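Local coordinates for HTH cro/C1-type domain-containing protein (Pseudomonas aeruginosa PAO1, PDB 7CSV) that acts as the HigA antitoxin, a dimeric regulator that recognises pseudopalindromic DNA motifs, probably through its helix-turn-helix domain, at residues A[17-22]-A[61-66]; A[38-43]-A[47-52]. All blocks are in the same frame, centred on the assembly; numbering follows the deposited sequence.

Interaction 1 (A[17-22]-A[61-66])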
ATOM      1  N   ASP A  17      14.497   7.432  11.611  1.00 13.74           N
ATOM      2  CA  ASP A  17      15.429   8.514  11.310  1.00 18.97           C
ATOM      3  C   ASP A  17      14.761   9.882  11.322  1.00 19.18           C
ATOM      4  O   ASP A  17      15.339  10.842  11.839  1.00 22.16           O
ATOM      5  CB  ASP A  17      16.083   8.303   9.943  1.00 16.33           C
ATOM      6  CG  ASP A  17      16.999   7.101   9.899  1.00 22.91           C
ATOM      7  OD1 ASP A  17      17.403   6.596  10.961  1.00 21.04           O
ATOM      8  OD2 ASP A  17      17.303   6.652   8.778  1.00 20.68           O
ATOM      9  N   GLU A  18      13.568  10.009  10.726  1.00 15.81           N
ATOM     10  CA  GLU A  18      12.959  11.315  10.526  1.00 16.37           C
ATOM     11  C   GLU A  18      11.944  11.670  11.594  1.00 15.60           C
ATOM     12  O   GLU A  18      11.457  12.806  11.608  1.00 16.24           O
ATOM     13  CB  GLU A  18      12.278  11.390   9.155  1.00 19.03           C
ATOM     14  CG  GLU A  18      13.193  11.086   8.005  1.00 18.67           C
ATOM     15  CD  GLU A  18      14.263  12.134   7.841  1.00 26.20           C
ATOM     16  OE1 GLU A  18      14.153  13.207   8.459  1.00 29.82           O
ATOM     17  OE2 GLU A  18      15.214  11.886   7.094  1.00 23.93           O
ATOM     18  N   PHE A  19      11.592  10.731  12.466  1.00 14.41           N
ATOM     19  CA  PHE A  19      10.578  11.029  13.469  1.00 16.22           C
ATOM     20  C   PHE A  19      11.060  10.679  14.872  1.00 14.83           C
ATOM     21  O   PHE A  19      11.120  11.560  15.736  1.00 19.03           O
ATOM     22  CB  PHE A  19       9.276  10.306  13.114  1.00 15.83           C
ATOM     23  CG  PHE A  19       8.638  10.816  11.853  1.00 12.94           C
ATOM     24  CD1 PHE A  19       8.981  10.287  10.621  1.00 16.83           C
ATOM     25  CD2 PHE A  19       7.706  11.851  11.902  1.00 15.83           C
ATOM     26  CE1 PHE A  19       8.405  10.766   9.460  1.00 14.49           C
ATOM     27  CE2 PHE A  19       7.122  12.329  10.748  1.00 14.35           C
ATOM     28  CZ  PHE A  19       7.474  11.779   9.517  1.00 12.40           C
ATOM     29  N   LEU A  20      11.403   9.414  15.123  1.00 14.26           N
ATOM     30  CA  LEU A  20      11.818   9.029  16.473  1.00 16.10           C
ATOM     31  C   LEU A  20      13.095   9.749  16.885  1.00 18.30           C
ATOM     32  O   LEU A  20      13.181  10.303  17.988  1.00 21.68           O
ATOM     33  CB  LEU A  20      12.008   7.517  16.565  1.00 15.64           C
ATOM     34  CG  LEU A  20      10.759   6.665  16.333  1.00 15.99           C
ATOM     35  CD1 LEU A  20      11.039   5.215  16.684  1.00 18.13           C
ATOM     36  CD2 LEU A  20       9.579   7.208  17.137  1.00 17.49           C
ATOM     37  N   MET A  21      14.102   9.761  16.006  1.00 18.32           N
ATOM     38  CA  MET A  21      15.337  10.461  16.338  1.00 19.18           C
ATOM     39  C   MET A  21      15.165  11.971  16.281  1.00 20.87           C
ATOM     40  O   MET A  21      15.837  12.699  17.019  1.00 25.94           O
ATOM     41  CB  MET A  21      16.462  10.020  15.400  1.00 17.87           C
ATOM     42  CG  MET A  21      16.919   8.606  15.610  1.00 25.01           C
ATOM     43  SD  MET A  21      18.391   8.269  14.627  1.00 42.68           S
ATOM     44  CE  MET A  21      18.069   6.595  14.080  1.00 40.06           C
ATOM     45  N   GLU A  22      14.286  12.464  15.407  1.00 16.60           N
ATOM     46  CA  GLU A  22      14.097  13.903  15.298  1.00 21.88           C
ATOM     47  C   GLU A  22      13.499  14.467  16.576  1.00 23.63           C
ATOM     48  O   GLU A  22      13.947  15.506  17.070  1.00 29.60           O
ATOM     49  CB  GLU A  22      13.204  14.233  14.106  1.00 27.79           C
ATOM     50  CG  GLU A  22      12.747  15.681  14.072  1.00 31.09           C
ATOM     51  CD  GLU A  22      13.693  16.551  13.271  1.00 33.40           C
ATOM     52  OE1 GLU A  22      14.608  15.990  12.634  1.00 41.53           O
ATOM     53  OE2 GLU A  22      13.520  17.787  13.276  1.00 42.11           O
ATOM     54  N   ARG A  61      -1.993  10.678  12.578  1.00 11.85           N
ATOM     55  CA  ARG A  61      -2.580  11.451  13.668  1.00 12.82           C
ATOM     56  C   ARG A  61      -1.516  11.947  14.636  1.00 12.98           C
ATOM     57  O   ARG A  61      -1.546  13.106  15.072  1.00 15.12           O
ATOM     58  CB  ARG A  61      -3.607  10.588  14.406  1.00  9.39           C
ATOM     59  CG  ARG A  61      -4.094  11.164  15.738  1.00 15.89           C
ATOM     60  CD  ARG A  61      -5.122  12.241  15.545  1.00 14.26           C
ATOM     61  NE  ARG A  61      -5.715  12.630  16.828  1.00 12.29           N
ATOM     62  CZ  ARG A  61      -6.466  13.711  17.005  1.00 26.03           C
ATOM     63  NH1 ARG A  61      -6.722  14.519  15.982  1.00 21.99           N
ATOM     64  NH2 ARG A  61      -6.957  13.988  18.209  1.00 21.69           N
ATOM     65  N   TYR A  62      -0.575  11.082  14.998  1.00  9.96           N
ATOM     66  CA  TYR A  62       0.401  11.453  16.016  1.00 12.68           C
ATOM     67  C   TYR A  62       1.403  12.469  15.480  1.00 12.66           C
ATOM     68  O   TYR A  62       1.733  13.447  16.156  1.00 13.81           O
ATOM     69  CB  TYR A  62       1.122  10.210  16.516  1.00 10.68           C
ATOM     70  CG  TYR A  62       1.977  10.492  17.722  1.00 10.77           C
ATOM     71  CD1 TYR A  62       1.409  10.960  18.892  1.00 13.82           C
ATOM     72  CD2 TYR A  62       3.345  10.308  17.677  1.00 11.64           C
ATOM     73  CE1 TYR A  62       2.186  11.228  19.999  1.00 15.90           C
ATOM     74  CE2 TYR A  62       4.136  10.572  18.775  1.00 13.61           C
ATOM     75  CZ  TYR A  62       3.548  11.032  19.936  1.00 14.78           C
ATOM     76  OH  TYR A  62       4.334  11.299  21.037  1.00 19.06           O
ATOM     77  N   PHE A  63       1.917  12.244  14.274  1.00  9.77           N
ATOM     78  CA  PHE A  63       3.021  13.048  13.765  1.00 13.46           C
ATOM     79  C   PHE A  63       2.601  14.151  12.792  1.00 14.69           C
ATOM     80  O   PHE A  63       3.474  14.738  12.146  1.00 15.21           O
ATOM     81  CB  PHE A  63       4.042  12.139  13.080  1.00 12.05           C
ATOM     82  CG  PHE A  63       4.849  11.319  14.030  1.00 12.50           C
ATOM     83  CD1 PHE A  63       5.610  11.934  15.019  1.00 14.47           C
ATOM     84  CD2 PHE A  63       4.876   9.938  13.927  1.00 12.08           C
ATOM     85  CE1 PHE A  63       6.371  11.192  15.898  1.00 12.55           C
ATOM     86  CE2 PHE A  63       5.642   9.178  14.808  1.00 15.32           C
ATOM     87  CZ  PHE A  63       6.393   9.810  15.800  1.00 15.13           C
ATOM     88  N   ASP A  64       1.307  14.453  12.668  1.00 11.42           N
ATOM     89  CA  ASP A  64       0.833  15.481  11.736  1.00 11.65           C
ATOM     90  C   ASP A  64       1.252  15.181  10.291  1.00 12.75           C
ATOM     91  O   ASP A  64       1.860  16.009   9.613  1.00 12.21           O
ATOM     92  CB  ASP A  64       1.328  16.876  12.147  1.00 14.41           C
ATOM     93  CG  ASP A  64       0.515  17.482  13.268  1.00 19.42           C
ATOM     94  OD1 ASP A  64      -0.558  16.943  13.610  1.00 24.21           O
ATOM     95  OD2 ASP A  64       0.951  18.519  13.807  1.00 25.86           O
ATOM     96  N   THR A  65       0.947  13.979   9.826  1.00 11.30           N
ATOM     97  CA  THR A  65       1.107  13.649   8.415  1.00 12.44           C
ATOM     98  C   THR A  65      -0.208  13.083   7.904  1.00 13.59           C
ATOM     99  O   THR A  65      -1.106  12.752   8.681  1.00 12.43           O
ATOM    100  CB  THR A  65       2.213  12.617   8.165  1.00 11.20           C
ATOM    101  OG1 THR A  65       1.777  11.336   8.641  1.00 13.43           O
ATOM    102  CG2 THR A  65       3.511  13.006   8.845  1.00 11.05           C
ATOM    103  N   SER A  66      -0.316  12.947   6.585  1.00 11.88           N
ATOM    104  CA  SER A  66      -1.403  12.133   6.075  1.00  9.71           C
ATOM    105  C   SER A  66      -1.127  10.667   6.394  1.00 12.13           C
ATOM    106  O   SER A  66       0.015  10.255   6.621  1.00  9.43           O
ATOM    107  CB  SER A  66      -1.566  12.322   4.566  1.00 11.91           C
ATOM    108  OG  SER A  66      -0.493  11.687   3.881  1.00 13.89           O
TER

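Interaction 2 (A[38-43]-A[47-52])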
ATOM      1  N   ALA A  38       3.834  -2.302  22.482  1.00 21.55           N
ATOM      2  CA  ALA A  38       5.210  -1.935  22.162  1.00 20.73           C
ATOM      3  C   ALA A  38       5.849  -2.850  21.124  1.00 22.90           C
ATOM      4  O   ALA A  38       6.577  -2.331  20.259  1.00 20.61           O
ATOM      5  CB  ALA A  38       6.058  -1.885  23.442  1.00 20.92           C
ATOM      6  N   PRO A  39       5.642  -4.175  21.138  1.00 26.01           N
ATOM      7  CA  PRO A  39       6.186  -4.988  20.039  1.00 24.60           C
ATOM      8  C   PRO A  39       5.643  -4.596  18.676  1.00 24.49           C
ATOM      9  O   PRO A  39       6.338  -4.794  17.672  1.00 25.38           O
ATOM     10  CB  PRO A  39       5.784  -6.419  20.429  1.00 24.65           C
ATOM     11  CG  PRO A  39       5.673  -6.376  21.916  1.00 26.72           C
ATOM     12  CD  PRO A  39       5.093  -5.026  22.215  1.00 26.78           C
ATOM     13  N   THR A  40       4.433  -4.029  18.604  1.00 21.69           N
ATOM     14  CA  THR A  40       3.923  -3.547  17.321  1.00 22.07           C
ATOM     15  C   THR A  40       4.863  -2.504  16.727  1.00 20.35           C
ATOM     16  O   THR A  40       5.312  -2.633  15.581  1.00 24.42           O
ATOM     17  CB  THR A  40       2.513  -2.973  17.483  1.00 27.21           C
ATOM     18  OG1 THR A  40       1.661  -3.944  18.102  1.00 27.00           O
ATOM     19  CG2 THR A  40       1.929  -2.598  16.117  1.00 27.98           C
ATOM     20  N   VAL A  41       5.205  -1.479  17.508  1.00 17.81           N
ATOM     21  CA  VAL A  41       6.144  -0.473  17.033  1.00 15.63           C
ATOM     22  C   VAL A  41       7.548  -1.056  16.933  1.00 14.44           C
ATOM     23  O   VAL A  41       8.303  -0.734  16.007  1.00 15.86           O
ATOM     24  CB  VAL A  41       6.123   0.756  17.957  1.00 15.49           C
ATOM     25  CG1 VAL A  41       7.198   1.738  17.550  1.00 17.94           C
ATOM     26  CG2 VAL A  41       4.743   1.410  17.954  1.00 16.33           C
ATOM     27  N   ASN A  42       7.926  -1.907  17.890  1.00 17.22           N
ATOM     28  CA  ASN A  42       9.258  -2.503  17.857  1.00 15.84           C
ATOM     29  C   ASN A  42       9.485  -3.268  16.559  1.00 18.02           C
ATOM     30  O   ASN A  42      10.557  -3.160  15.952  1.00 18.93           O
ATOM     31  CB  ASN A  42       9.461  -3.437  19.050  1.00 18.56           C
ATOM     32  CG  ASN A  42       9.772  -2.691  20.346  1.00 21.91           C
ATOM     33  OD1 ASN A  42      10.139  -1.516  20.338  1.00 24.96           O
ATOM     34  ND2 ASN A  42       9.639  -3.387  21.465  1.00 24.75           N
ATOM     35  N   ASP A  43       8.493  -4.054  16.127  1.00 18.44           N
ATOM     36  CA  ASP A  43       8.641  -4.825  14.892  1.00 17.10           C
ATOM     37  C   ASP A  43       8.870  -3.910  13.689  1.00 18.92           C
ATOM     38  O   ASP A  43       9.681  -4.218  12.810  1.00 17.68           O
ATOM     39  CB  ASP A  43       7.409  -5.699  14.659  1.00 18.19           C
ATOM     40  CG  ASP A  43       7.263  -6.820  15.677  1.00 20.17           C
ATOM     41  OD1 ASP A  43       8.263  -7.193  16.317  1.00 23.83           O
ATOM     42  OD2 ASP A  43       6.137  -7.342  15.815  1.00 24.76           O
ATOM     43  N   GLU A  47      12.223  -3.362  11.196  1.00 15.02           N
ATOM     44  CA  GLU A  47      12.003  -3.766   9.805  1.00 14.23           C
ATOM     45  C   GLU A  47      11.525  -5.218   9.705  1.00 13.82           C
ATOM     46  O   GLU A  47      11.831  -5.927   8.739  1.00 16.38           O
ATOM     47  CB  GLU A  47      13.262  -3.507   8.965  1.00 18.18           C
ATOM     48  CG  GLU A  47      13.810  -2.099   9.220  1.00 17.76           C
ATOM     49  CD  GLU A  47      14.887  -1.656   8.251  1.00 26.17           C
ATOM     50  OE1 GLU A  47      15.095  -2.322   7.214  1.00 19.74           O
ATOM     51  OE2 GLU A  47      15.534  -0.629   8.542  1.00 26.92           O
ATOM     52  N   GLN A  48      10.744  -5.650  10.697  1.00 13.56           N
ATOM     53  CA  GLN A  48      10.186  -6.992  10.787  1.00 15.03           C
ATOM     54  C   GLN A  48       8.677  -6.999  10.621  1.00 17.87           C
ATOM     55  O   GLN A  48       8.044  -8.041  10.826  1.00 17.87           O
ATOM     56  CB  GLN A  48      10.537  -7.636  12.133  1.00 14.26           C
ATOM     57  CG  GLN A  48      11.999  -7.621  12.444  1.00 16.31           C
ATOM     58  CD  GLN A  48      12.784  -8.444  11.438  1.00 18.19           C
ATOM     59  OE1 GLN A  48      12.480  -9.612  11.214  1.00 21.57           O
ATOM     60  NE2 GLN A  48      13.777  -7.829  10.810  1.00 19.20           N
ATOM     61  N   ARG A  49       8.088  -5.863  10.273  1.00 13.05           N
ATOM     62  CA  ARG A  49       6.651  -5.782  10.085  1.00 14.50           C
ATOM     63  C   ARG A  49       6.368  -4.533   9.268  1.00 13.28           C
ATOM     64  O   ARG A  49       7.059  -3.525   9.425  1.00 15.20           O
ATOM     65  CB  ARG A  49       5.919  -5.733  11.432  1.00 21.24           C
ATOM     66  CG  ARG A  49       4.430  -5.510  11.326  1.00 31.41           C
ATOM     67  CD  ARG A  49       3.875  -4.855  12.580  1.00 29.12           C
ATOM     68  NE  ARG A  49       4.014  -5.692  13.769  1.00 34.32           N
ATOM     69  CZ  ARG A  49       3.229  -6.728  14.052  1.00 36.62           C
ATOM     70  NH1 ARG A  49       3.426  -7.426  15.160  1.00 33.38           N
ATOM     71  NH2 ARG A  49       2.251  -7.072  13.224  1.00 43.72           N
ATOM     72  N   GLY A  50       5.375  -4.613   8.384  1.00 11.82           N
ATOM     73  CA  GLY A  50       4.981  -3.446   7.617  1.00 14.37           C
ATOM     74  C   GLY A  50       3.981  -2.562   8.345  1.00 15.37           C
ATOM     75  O   GLY A  50       3.480  -2.891   9.426  1.00 13.84           O
ATOM     76  N   ILE A  51       3.703  -1.412   7.729  1.00 11.20           N
ATOM     77  CA  ILE A  51       2.696  -0.470   8.216  1.00 11.31           C
ATOM     78  C   ILE A  51       1.333  -0.907   7.709  1.00 10.97           C
ATOM     79  O   ILE A  51       1.089  -0.928   6.496  1.00 10.89           O
ATOM     80  CB  ILE A  51       2.995   0.958   7.740  1.00 12.90           C
ATOM     81  CG1 ILE A  51       4.430   1.359   8.051  1.00 16.68           C
ATOM     82  CG2 ILE A  51       1.999   1.947   8.355  1.00 11.03           C
ATOM     83  CD1 ILE A  51       4.721   1.360   9.472  1.00 16.58           C
ATOM     84  N   SER A  52       0.439  -1.237   8.631  1.00 10.80           N
ATOM     85  CA  SER A  52      -0.948  -1.496   8.292  1.00 10.07           C
ATOM     86  C   SER A  52      -1.710  -0.181   8.111  1.00 12.74           C
ATOM     87  O   SER A  52      -1.272   0.890   8.539  1.00  8.68           O
ATOM     88  CB  SER A  52      -1.623  -2.317   9.387  1.00 11.84           C
ATOM     89  OG  SER A  52      -1.786  -1.519  10.559  1.00 10.80           O
TER

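Interaction 1 (A[17-22]-A[61-66])
Thr65 OG1 donates to Ser66 O at 2.9 Å and also takes a weak hydrogen bond from Trp70 NE1. The donor stands above the Ser66 carbonyl plane, 42° out of it. With the hydroxyl held in this way, the methyl of Thr65 turns to the other segment. The chi1 torsion places CG2 anti to the carbonyl carbon, and this methyl meets Phe19 CE2 at 4.1 Å, coming obliquely to the ring.

The main contact is between two phenylalanines. Phe19 brings CD2 and CE2 obliquely against the Phe63 side chain. Phe19 CD2 is 3.6 Å from Phe63 CG, over one face of the Phe63 ring but shifted toward its rim. Phe19 CE2 reaches on to Phe63 CB at 3.9 Å. The two rings meet obliquely, with their planes at 48° and their centroids 4.9 Å apart. The methylene of Phe19 does the centred packing. Its CB sits 4.1 Å from the centroid of the Phe63 ring, 14° off the normal, a CH-pi contact. Tyr62 CD2 lies over the opposite face of Phe63, so that ring is sandwiched. Leu20 adds a looser touch, CD2 to Phe63 CZ at 4.3 Å.

The contact joins helix 11-23 to the C-terminal part of helix 53-63 and the turn after it. Phe63 also packs on Leu30 of helix 27-34 and on Leu97 of the second subunit. The ring of Phe19 meets Trp70, at the start of helix 67-93, whose N-cap is Ser66.

Interaction 2 (A[38-43]-A[47-52])
The side chains of Asp43 and Arg49 run obliquely across one another, and their charged ends come together at the surface. The carboxylate and guanidinium planes differ by 27°. Arg49 NH1 gives one hydrogen bond to Asp43 OD2 at 2.8 Å, a salt bridge that uses the anti lone pair of the oxygen. The bond is bent (136° at the hydrogen), and OD2 is tilted from the guanidinium plane.

The shape of the arginine explains the approach. CG is anti to the backbone N (chi1 174°), and the chain bends at chi3. The arginine chain can therefore lie alongside Asp43: Arg49 CB is 3.6 Å and Arg49 NE 3.5 Å from Asp43 CB. Further along, Arg49 CD passes 4.0 Å from Thr40 O, one turn earlier on the helix.

Asp43 is also gripped through its backbone. Gln48 N donates to Asp43 O at 2.8 Å, nearly straight. Gln48 CB packs against the same carbonyl oxygen, while Gln48 NE2 turns to Arg46 O.

The Gln48 N to Asp43 O bond belongs to a Schellman motif, which ends helix 38-45. Glu47 has the positive phi, and its side chain pairs with Arg16. The capped helix follows helix 27-34 in the helix-turn-helix and is probably its recognition helix, as in Cro/C1-type regulators.

In the fold
Both interactions belong to the same helix-turn-helix domain, and interaction 2 is nested in the chain loop that interaction 1 closes. Their centres are 15 Å apart. Their nearest atoms come within about 5 Å without touching. Interaction 1 is apolar and partly buried, and the second subunit packs on 61-66. Interaction 2 is polar, lies at the surface and has no contact with the other chain. Helix 27-34 touches both: Leu30 packs on Phe63 of interaction 1 and on Val41 in 38-43. The segment 47-52 leads directly into helix 53-63, whose far end carries Phe63. DNA binding would probably involve helix 38-45, away from the dimer contact.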